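Local coordinates for monovalent Na+/H+ antiporter subunit A (PDB 7D3U), which probably works as an antiporter subunit in the membrane-embedded Mrp complex, a bacterial sodium/proton pump that exchanges sodium ions for protons, at residues C166-R177 with D195-I206; L249-L257 with A484-Y492. All blocks are in the same frame, centred on the assembly; numbering follows the deposited sequence.

Contact 1. Residues C166-R177 with D195-I206; sequences CLLTAAALMVVR and DPAFAAVIAVLI. With LMT (dodecyl-beta-D-maltoside), chain C.
R177 and D195 close one end of this helix pair with a salt bridge, NH2 to OD2 at 2.7 Å, the guanidinium and carboxylate planes only 23° apart. On its way there the arginine runs over F198: its CG lies above one ring face, 4.2 Å from the centroid, in a CH-pi contact. The opposite face is covered by CG1 of F198's own helix neighbour I202, while the L173 carbonyl meets the ring edge, with L173 O 3.7 Å from F198 CZ. With CG anti to the backbone N (chi1 179°) and a bend at chi2, the R177 chain crosses the ring before turning to the carboxylate. An alanine here would remove the guanidinium and the methylenes over F198, and is likely to leave D195 without its countercharge and that ring face less covered.

Further along, L173 is a knob among F198, V201, I202 and L205, its CB 3.7 Å from I202 CD1. L205 answers it, fitting among C166, T169, A170 and L173, with CD1 3.6 Å from T169 CG2. A bound dodecyl-maltoside lies alongside, its O6' near L173 CD1 and its alkyl chain passing T169 and C166 SG, while L400 of the neighbouring subunit D chain packs on L173. Knobs-into-holes packing joins two near-antiparallel helices, axes 8.7 Å apart at 152°, in the membrane domain of the complex I-related antiporter family.

Contact 2. Residues L249-L257 with A484-Y492; sequences LLLRFSEAL and ARASIGEGY
S487 lies with its backbone and CB against the end of helix 243-252, where CB is 3.3 Å from L251 O and 3.8 Å from L251 CD2. Its hydroxyl lies beside the same leucine methyl, OG to CD2 3.6 Å, and makes a weak hydrogen bond back to A484 O within its own loop. The S487 carbonyl oxygen points into the turn that follows the helix and approaches E255 N, but the angle is too poor for a hydrogen bond. Next along the loop, I488 sends its CG2 branch to S254, whose hydroxyl stands anti to the backbone N (chi1 178°) and meets that methyl rather than a polar atom of the loop. The two backbones are close here too, with E255 CA 3.7 Å from I488 CA, and E255 CB shares in this close part, 3.9 Å from I488 CA.

Beyond these close approaches the contact thins out. The outer part of the E255 side chain extends past the loop, its CG 4.2 Å from G489 N, and packs only loosely beside the exposed G489. No hydrogen bond or salt bridge joins the two segments, which bury 291 Å² in all.

R252 turns away from the loop to form a salt bridge with D70, and L187 lies against R252 and E255. M315 of helix 312-341 packs on L251, S254 and S487, seating the loop after helix 477-484 beside the end of helix 243-252.

How the contacts relate
Contacts 1 and 2 lie with their centres about 17 Å apart, on the same side of the chain's centre, and helix 196-213 bridges them. While one side of that helix packs on 166-177, I206 CD1 meets F253 CD1 of segment 249-257 at 3.4 Å, and L257 packs on A199. The other helix of contact 1 takes part as well, through M174 SD, 3.5 Å from F253 CE1. F253 and L257 face contact 1, whereas L251, S254 and E255 serve contact 2. One maltoside touches contact 1 directly, whereas the R252 side chain of contact 2 is about 12 Å from another bound maltoside.

Contact 1. Residues C166-R177 with D195-I206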
loop_
_atom_site.group_PDB
_atom_site.type_symbol
_atom_site.label_atom_id
_atom_site.label_comp_id
_atom_site.label_asym_id
_atom_site.label_seq_id
_atom_site.Cartn_x
_atom_site.Cartn_y
_atom_site.Cartn_z
ATOM N N CYS B 166 9.705 13.500 26.176
ATOM C CA CYS B 166 8.814 13.775 27.297
ATOM C C CYS B 166 8.611 15.272 27.465
ATOM O O CYS B 166 7.536 15.715 27.888
ATOM C CB CYS B 166 9.374 13.170 28.583
ATOM S SG CYS B 166 9.276 11.372 28.680
ATOM N N LEU B 167 9.633 16.065 27.135
ATOM C CA LEU B 167 9.473 17.511 27.122
ATOM C C LEU B 167 8.454 17.943 26.079
ATOM O O LEU B 167 7.735 18.924 26.289
ATOM C CB LEU B 167 10.818 18.187 26.866
ATOM C CG LEU B 167 10.813 19.711 26.914
ATOM C CD1 LEU B 167 10.383 20.184 28.286
ATOM C CD2 LEU B 167 12.180 20.255 26.564
ATOM N N LEU B 168 8.367 17.224 24.957
ATOM C CA LEU B 168 7.314 17.502 23.987
ATOM C C LEU B 168 5.940 17.286 24.602
ATOM O O LEU B 168 5.023 18.087 24.388
ATOM C CB LEU B 168 7.486 16.619 22.751
ATOM C CG LEU B 168 6.982 17.120 21.395
ATOM C CD1 LEU B 168 7.469 16.196 20.305
ATOM C CD2 LEU B 168 5.471 17.222 21.340
ATOM N N THR B 169 5.774 16.203 25.362
ATOM C CA THR B 169 4.484 15.938 25.988
ATOM C C THR B 169 4.155 16.999 27.029
ATOM O O THR B 169 3.010 17.455 27.116
ATOM C CB THR B 169 4.480 14.548 26.617
ATOM O OG1 THR B 169 4.780 13.572 25.614
ATOM C CG2 THR B 169 3.117 14.240 27.208
ATOM N N ALA B 170 5.149 17.416 27.816
ATOM C CA ALA B 170 4.916 18.482 28.784
ATOM C C ALA B 170 4.542 19.785 28.090
ATOM O O ALA B 170 3.641 20.502 28.539
ATOM C CB ALA B 170 6.150 18.677 29.661
ATOM N N ALA B 171 5.219 20.103 26.985
ATOM C CA ALA B 171 4.905 21.316 26.240
ATOM C C ALA B 171 3.492 21.271 25.682
ATOM O O ALA B 171 2.746 22.248 25.785
ATOM C CB ALA B 171 5.915 21.514 25.112
ATOM N N ALA B 172 3.105 20.142 25.088
ATOM C CA ALA B 172 1.763 20.030 24.530
ATOM C C ALA B 172 0.703 20.095 25.620
ATOM O O ALA B 172 -0.358 20.697 25.425
ATOM C CB ALA B 172 1.637 18.737 23.730
ATOM N N LEU B 173 0.973 19.490 26.779
ATOM C CA LEU B 173 0.026 19.562 27.886
ATOM C C LEU B 173 -0.132 20.992 28.379
ATOM O O LEU B 173 -1.254 21.457 28.609
ATOM C CB LEU B 173 0.483 18.652 29.023
ATOM C CG LEU B 173 0.149 17.172 28.865
ATOM C CD1 LEU B 173 0.910 16.343 29.881
ATOM C CD2 LEU B 173 -1.342 16.955 29.003
ATOM N N MET B 174 0.981 21.709 28.539
ATOM C CA MET B 174 0.901 23.091 28.994
ATOM C C MET B 174 0.265 23.992 27.944
ATOM O O MET B 174 -0.323 25.022 28.288
ATOM C CB MET B 174 2.294 23.597 29.362
ATOM C CG MET B 174 2.880 22.925 30.587
ATOM S SD MET B 174 4.524 23.536 30.990
ATOM C CE MET B 174 5.399 23.169 29.473
ATOM N N VAL B 175 0.369 23.625 26.667
ATOM C CA VAL B 175 -0.252 24.428 25.618
ATOM C C VAL B 175 -1.758 24.207 25.594
ATOM O O VAL B 175 -2.537 25.160 25.483
ATOM C CB VAL B 175 0.390 24.113 24.256
ATOM C CG1 VAL B 175 -0.504 24.592 23.126
ATOM C CG2 VAL B 175 1.761 24.754 24.160
ATOM N N VAL B 176 -2.197 22.950 25.701
ATOM C CA VAL B 176 -3.631 22.684 25.651
ATOM C C VAL B 176 -4.311 23.114 26.944
ATOM O O VAL B 176 -5.504 23.438 26.942
ATOM C CB VAL B 176 -3.905 21.203 25.338
ATOM C CG1 VAL B 176 -3.262 20.814 24.023
ATOM C CG2 VAL B 176 -3.411 20.317 26.463
ATOM N N ARG B 177 -3.585 23.127 28.062
ATOM C CA ARG B 177 -4.196 23.542 29.319
ATOM C C ARG B 177 -4.247 25.061 29.438
ATOM O O ARG B 177 -5.327 25.651 29.550
ATOM C CB ARG B 177 -3.439 22.940 30.503
ATOM C CG ARG B 177 -4.012 23.343 31.846
ATOM C CD ARG B 177 -5.155 22.428 32.240
ATOM N NE ARG B 177 -5.716 22.775 33.541
ATOM C CZ ARG B 177 -6.259 21.897 34.376
ATOM N NH1 ARG B 177 -6.314 20.613 34.048
ATOM N NH2 ARG B 177 -6.748 22.300 35.539
ATOM N N ASP B 195 -5.096 22.612 40.507
ATOM C CA ASP B 195 -5.147 21.158 40.604
ATOM C C ASP B 195 -3.732 20.599 40.640
ATOM O O ASP B 195 -2.984 20.754 39.659
ATOM C CB ASP B 195 -5.932 20.557 39.436
ATOM C CG ASP B 195 -5.445 21.051 38.094
ATOM O OD1 ASP B 195 -4.879 22.162 38.043
ATOM O OD2 ASP B 195 -5.625 20.330 37.091
ATOM N N PRO B 196 -3.312 19.957 41.733
ATOM C CA PRO B 196 -1.960 19.386 41.776
ATOM C C PRO B 196 -1.794 18.139 40.927
ATOM O O PRO B 196 -0.653 17.731 40.687
ATOM C CB PRO B 196 -1.757 19.068 43.265
ATOM C CG PRO B 196 -2.899 19.740 43.986
ATOM C CD PRO B 196 -4.019 19.789 43.010
ATOM N N ALA B 197 -2.884 17.524 40.465
ATOM C CA ALA B 197 -2.770 16.333 39.630
ATOM C C ALA B 197 -2.201 16.643 38.254
ATOM O O ALA B 197 -1.759 15.723 37.558
ATOM C CB ALA B 197 -4.133 15.658 39.488
ATOM N N PHE B 198 -2.209 17.909 37.846
ATOM C CA PHE B 198 -1.603 18.332 36.591
ATOM C C PHE B 198 -0.163 18.782 36.785
ATOM O O PHE B 198 0.716 18.420 35.994
ATOM C CB PHE B 198 -2.421 19.465 35.969
ATOM C CG PHE B 198 -1.883 19.954 34.658
ATOM C CD1 PHE B 198 -2.121 19.250 33.493
ATOM C CD2 PHE B 198 -1.143 21.119 34.591
ATOM C CE1 PHE B 198 -1.630 19.699 32.286
ATOM C CE2 PHE B 198 -0.648 21.572 33.385
ATOM C CZ PHE B 198 -0.892 20.861 32.233
ATOM N N ALA B 199 0.086 19.580 37.824
ATOM C CA ALA B 199 1.452 19.977 38.136
ATOM C C ALA B 199 2.317 18.772 38.468
ATOM O O ALA B 199 3.508 18.764 38.153
ATOM C CB ALA B 199 1.459 20.978 39.289
ATOM N N ALA B 200 1.735 17.730 39.064
ATOM C CA ALA B 200 2.505 16.526 39.363
ATOM C C ALA B 200 2.931 15.817 38.084
ATOM O O ALA B 200 4.090 15.407 37.943
ATOM C CB ALA B 200 1.684 15.591 40.250
ATOM N N VAL B 201 2.001 15.665 37.140
ATOM C CA VAL B 201 2.325 15.031 35.866
ATOM C C VAL B 201 3.380 15.839 35.124
ATOM O O VAL B 201 4.338 15.282 34.573
ATOM C CB VAL B 201 1.050 14.851 35.023
ATOM C CG1 VAL B 201 1.400 14.657 33.560
ATOM C CG2 VAL B 201 0.242 13.679 35.540
ATOM N N ILE B 202 3.227 17.165 35.101
ATOM C CA ILE B 202 4.189 18.002 34.393
ATOM C C ILE B 202 5.555 17.934 35.066
ATOM O O ILE B 202 6.592 17.909 34.393
ATOM C CB ILE B 202 3.670 19.446 34.297
ATOM C CG1 ILE B 202 2.446 19.502 33.388
ATOM C CG2 ILE B 202 4.743 20.369 33.760
ATOM C CD1 ILE B 202 2.670 18.862 32.045
ATOM N N ALA B 203 5.580 17.877 36.399
ATOM C CA ALA B 203 6.846 17.767 37.111
ATOM C C ALA B 203 7.542 16.456 36.794
ATOM O O ALA B 203 8.755 16.430 36.571
ATOM C CB ALA B 203 6.614 17.898 38.614
ATOM N N VAL B 204 6.788 15.355 36.757
ATOM C CA VAL B 204 7.392 14.069 36.429
ATOM C C VAL B 204 7.923 14.077 35.000
ATOM O O VAL B 204 9.046 13.628 34.737
ATOM C CB VAL B 204 6.383 12.930 36.654
ATOM C CG1 VAL B 204 6.814 11.685 35.907
ATOM C CG2 VAL B 204 6.250 12.637 38.133
ATOM N N LEU B 205 7.137 14.609 34.061
ATOM C CA LEU B 205 7.569 14.638 32.667
ATOM C C LEU B 205 8.820 15.485 32.491
ATOM O O LEU B 205 9.748 15.092 31.776
ATOM C CB LEU B 205 6.443 15.164 31.779
ATOM C CG LEU B 205 5.270 14.216 31.548
ATOM C CD1 LEU B 205 4.288 14.837 30.581
ATOM C CD2 LEU B 205 5.758 12.879 31.032
ATOM N N ILE B 206 8.885 16.637 33.154
ATOM C CA ILE B 206 10.038 17.510 32.973
ATOM C C ILE B 206 11.260 16.972 33.706
ATOM O O ILE B 206 12.387 17.102 33.215
ATOM C CB ILE B 206 9.680 18.938 33.410
ATOM C CG1 ILE B 206 8.966 19.652 32.268
ATOM C CG2 ILE B 206 10.915 19.713 33.822
ATOM C CD1 ILE B 206 8.232 20.875 32.698
HETATM C C1B LMT C . -6.005 16.355 31.242
HETATM C C2B LMT C . -7.424 16.241 30.667
HETATM C C3B LMT C . -7.427 16.620 29.176
HETATM C C4B LMT C . -6.619 17.916 28.949
HETATM C C5B LMT C . -5.192 17.682 29.474
HETATM C C6B LMT C . -4.739 18.879 30.300
HETATM O O1B LMT C . -5.747 15.213 31.985
HETATM O O2B LMT C . -7.814 14.940 30.834
HETATM O O3B LMT C . -8.702 16.705 28.680
HETATM O "O4'" LMT C . -6.568 18.230 27.614
HETATM O O5B LMT C . -5.070 16.492 30.216
HETATM O O6B LMT C . -5.815 19.660 30.633
HETATM C "C1'" LMT C . -3.638 12.415 33.430
HETATM C "C2'" LMT C . -4.012 13.380 34.581
HETATM C "C3'" LMT C . -5.023 14.463 34.118
HETATM C "C4'" LMT C . -4.617 15.206 32.827
HETATM C "C5'" LMT C . -3.516 14.406 32.082
HETATM C "C6'" LMT C . -2.078 14.823 32.329
HETATM O "O1'" LMT C . -2.367 11.936 33.581
HETATM O "O2'" LMT C . -4.592 12.643 35.581
HETATM O "O3'" LMT C . -5.222 15.375 35.115
HETATM O "O5'" LMT C . -3.719 13.006 32.131
HETATM O "O6'" LMT C . -1.400 14.507 31.189
HETATM C C1 LMT C . -2.001 10.948 32.646
HETATM C C2 LMT C . -0.747 11.469 32.014
HETATM C C3 LMT C . -0.360 10.881 30.697
HETATM C C4 LMT C . 0.092 12.017 29.820
HETATM C C5 LMT C . 0.827 11.503 28.632
HETATM C C6 LMT C . 2.076 10.781 29.012
HETATM C C7 LMT C . 2.927 10.576 27.793
HETATM C C8 LMT C . 4.272 10.101 28.211
HETATM C C9 LMT C . 5.266 10.046 27.100
HETATM C C10 LMT C . 6.403 9.177 27.554
HETATM C C11 LMT C . 7.477 9.104 26.518
HETATM C C12 LMT C . 8.581 8.188 26.924
#

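Contact 2. Residues L249-L257 with A484-Y492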
loop_
_atom_site.group_PDB
_atom_site.type_symbol
_atom_site.label_atom_id
_atom_site.label_comp_id
_atom_site.label_asym_id
_atom_site.label_seq_id
_atom_site.Cartn_x
_atom_site.Cartn_y
_atom_site.Cartn_z
ATOM N N LEU B 249 16.754 23.617 32.320
ATOM C CA LEU B 249 15.329 23.318 32.252
ATOM C C LEU B 249 14.734 23.165 33.645
ATOM O O LEU B 249 13.614 23.620 33.901
ATOM C CB LEU B 249 15.092 22.055 31.429
ATOM C CG LEU B 249 13.630 21.784 31.093
ATOM C CD1 LEU B 249 13.164 22.743 30.020
ATOM C CD2 LEU B 249 13.436 20.348 30.654
ATOM N N LEU B 250 15.467 22.524 34.557
ATOM C CA LEU B 250 14.991 22.402 35.930
ATOM C C LEU B 250 14.989 23.746 36.646
ATOM O O LEU B 250 14.172 23.965 37.546
ATOM C CB LEU B 250 15.845 21.397 36.698
ATOM C CG LEU B 250 15.744 19.964 36.188
ATOM C CD1 LEU B 250 16.425 19.008 37.131
ATOM C CD2 LEU B 250 14.293 19.577 36.000
ATOM N N LEU B 251 15.893 24.649 36.269
ATOM C CA LEU B 251 15.934 25.964 36.897
ATOM C C LEU B 251 14.828 26.866 36.370
ATOM O O LEU B 251 14.240 27.641 37.132
ATOM C CB LEU B 251 17.300 26.609 36.664
ATOM C CG LEU B 251 18.314 26.482 37.797
ATOM C CD1 LEU B 251 19.713 26.761 37.290
ATOM C CD2 LEU B 251 17.958 27.428 38.919
ATOM N N ARG B 252 14.530 26.777 35.074
ATOM C CA ARG B 252 13.481 27.602 34.489
ATOM C C ARG B 252 12.113 27.199 35.014
ATOM O O ARG B 252 11.340 28.044 35.477
ATOM C CB ARG B 252 13.521 27.496 32.965
ATOM C CG ARG B 252 12.434 28.282 32.262
ATOM C CD ARG B 252 12.444 29.737 32.688
ATOM N NE ARG B 252 13.534 30.476 32.061
ATOM C CZ ARG B 252 13.388 31.253 30.993
ATOM N NH1 ARG B 252 12.196 31.393 30.433
ATOM N NH2 ARG B 252 14.433 31.889 30.485
ATOM N N PHE B 253 11.798 25.909 34.954
ATOM C CA PHE B 253 10.498 25.419 35.386
ATOM C C PHE B 253 10.358 25.354 36.898
ATOM O O PHE B 253 9.303 24.942 37.387
ATOM C CB PHE B 253 10.230 24.040 34.785
ATOM C CG PHE B 253 9.672 24.090 33.399
ATOM C CD1 PHE B 253 8.315 24.238 33.195
ATOM C CD2 PHE B 253 10.504 23.999 32.299
ATOM C CE1 PHE B 253 7.798 24.289 31.920
ATOM C CE2 PHE B 253 9.991 24.049 31.023
ATOM C CZ PHE B 253 8.637 24.193 30.833
ATOM N N SER B 254 11.380 25.749 37.649
ATOM C CA SER B 254 11.280 25.737 39.100
ATOM C C SER B 254 10.459 26.896 39.644
ATOM O O SER B 254 10.208 26.940 40.851
ATOM C CB SER B 254 12.675 25.754 39.723
ATOM O OG SER B 254 12.589 25.789 41.135
ATOM N N GLU B 255 10.034 27.832 38.795
ATOM C CA GLU B 255 9.165 28.905 39.260
ATOM C C GLU B 255 7.764 28.402 39.563
ATOM O O GLU B 255 7.116 28.897 40.491
ATOM C CB GLU B 255 9.101 30.024 38.220
ATOM C CG GLU B 255 8.160 31.157 38.584
ATOM C CD GLU B 255 8.414 32.409 37.774
ATOM O OE1 GLU B 255 9.014 32.300 36.683
ATOM O OE2 GLU B 255 8.018 33.503 38.227
ATOM N N ALA B 256 7.287 27.418 38.804
ATOM C CA ALA B 256 5.958 26.856 38.989
ATOM C C ALA B 256 5.975 25.567 39.796
ATOM O O ALA B 256 5.255 25.446 40.790
ATOM C CB ALA B 256 5.306 26.607 37.626
ATOM N N LEU B 257 6.782 24.597 39.382
ATOM C CA LEU B 257 6.791 23.277 40.005
ATOM C C LEU B 257 7.850 23.163 41.094
ATOM O O LEU B 257 8.706 22.288 41.042
ATOM C CB LEU B 257 6.998 22.210 38.939
ATOM C CG LEU B 257 5.880 22.076 37.910
ATOM C CD1 LEU B 257 6.271 21.090 36.827
ATOM C CD2 LEU B 257 4.592 21.657 38.573
ATOM N N ALA B 484 18.465 34.056 40.174
ATOM C CA ALA B 484 17.758 33.156 41.073
ATOM C C ALA B 484 16.348 33.643 41.376
ATOM O O ALA B 484 15.422 32.833 41.472
ATOM C CB ALA B 484 18.540 32.983 42.375
ATOM N N ARG B 485 16.164 34.954 41.531
ATOM C CA ARG B 485 14.819 35.496 41.670
ATOM C C ARG B 485 14.057 35.501 40.355
ATOM O O ARG B 485 12.888 35.900 40.336
ATOM C CB ARG B 485 14.872 36.912 42.244
ATOM C CG ARG B 485 15.209 37.984 41.228
ATOM C CD ARG B 485 14.806 39.357 41.732
ATOM N NE ARG B 485 13.356 39.507 41.802
ATOM C CZ ARG B 485 12.651 39.439 42.926
ATOM N NH1 ARG B 485 13.263 39.223 44.082
ATOM N NH2 ARG B 485 11.334 39.586 42.895
ATOM N N ALA B 486 14.689 35.072 39.262
ATOM C CA ALA B 486 14.006 34.868 37.995
ATOM C C ALA B 486 13.813 33.401 37.654
ATOM O O ALA B 486 13.017 33.091 36.764
ATOM C CB ALA B 486 14.775 35.549 36.853
ATOM N N SER B 487 14.520 32.498 38.334
ATOM C CA SER B 487 14.276 31.073 38.155
ATOM C C SER B 487 13.071 30.619 38.965
ATOM O O SER B 487 12.273 29.804 38.491
ATOM C CB SER B 487 15.515 30.274 38.550
ATOM O OG SER B 487 15.371 29.734 39.850
ATOM N N ILE B 488 12.932 31.123 40.190
ATOM C CA ILE B 488 11.722 30.925 40.979
ATOM C C ILE B 488 11.182 32.290 41.383
ATOM O O ILE B 488 11.755 33.325 41.027
ATOM C CB ILE B 488 11.975 30.038 42.211
ATOM C CG1 ILE B 488 12.785 30.786 43.263
ATOM C CG2 ILE B 488 12.691 28.766 41.816
ATOM C CD1 ILE B 488 13.140 29.924 44.440
ATOM N N GLY B 489 10.080 32.301 42.126
ATOM C CA GLY B 489 9.417 33.544 42.465
ATOM C C GLY B 489 10.220 34.478 43.348
ATOM O O GLY B 489 10.631 35.554 42.905
ATOM N N GLU B 490 10.450 34.078 44.595
ATOM C CA GLU B 490 11.098 34.949 45.561
ATOM C C GLU B 490 12.577 35.128 45.223
ATOM O O GLU B 490 13.126 34.487 44.324
ATOM C CB GLU B 490 10.942 34.390 46.974
ATOM C CG GLU B 490 9.654 33.617 47.196
ATOM C CD GLU B 490 9.722 32.702 48.404
ATOM O OE1 GLU B 490 10.267 33.127 49.445
ATOM O OE2 GLU B 490 9.231 31.558 48.313
ATOM N N GLY B 491 13.225 36.026 45.971
ATOM C CA GLY B 491 14.635 36.295 45.815
ATOM C C GLY B 491 15.373 36.120 47.134
ATOM O O GLY B 491 14.773 36.089 48.214
ATOM N N TYR B 492 16.695 36.007 47.030
ATOM C CA TYR B 492 17.535 35.754 48.193
ATOM C C TYR B 492 18.774 36.632 48.129
ATOM O O TYR B 492 19.468 36.657 47.109
ATOM C CB TYR B 492 17.938 34.278 48.267
ATOM C CG TYR B 492 18.409 33.843 49.633
ATOM C CD1 TYR B 492 17.501 33.529 50.632
ATOM C CD2 TYR B 492 19.762 33.742 49.921
ATOM C CE1 TYR B 492 17.926 33.127 51.883
ATOM C CE2 TYR B 492 20.197 33.343 51.170
ATOM C CZ TYR B 492 19.275 33.036 52.145
ATOM O OH TYR B 492 19.701 32.637 53.391
#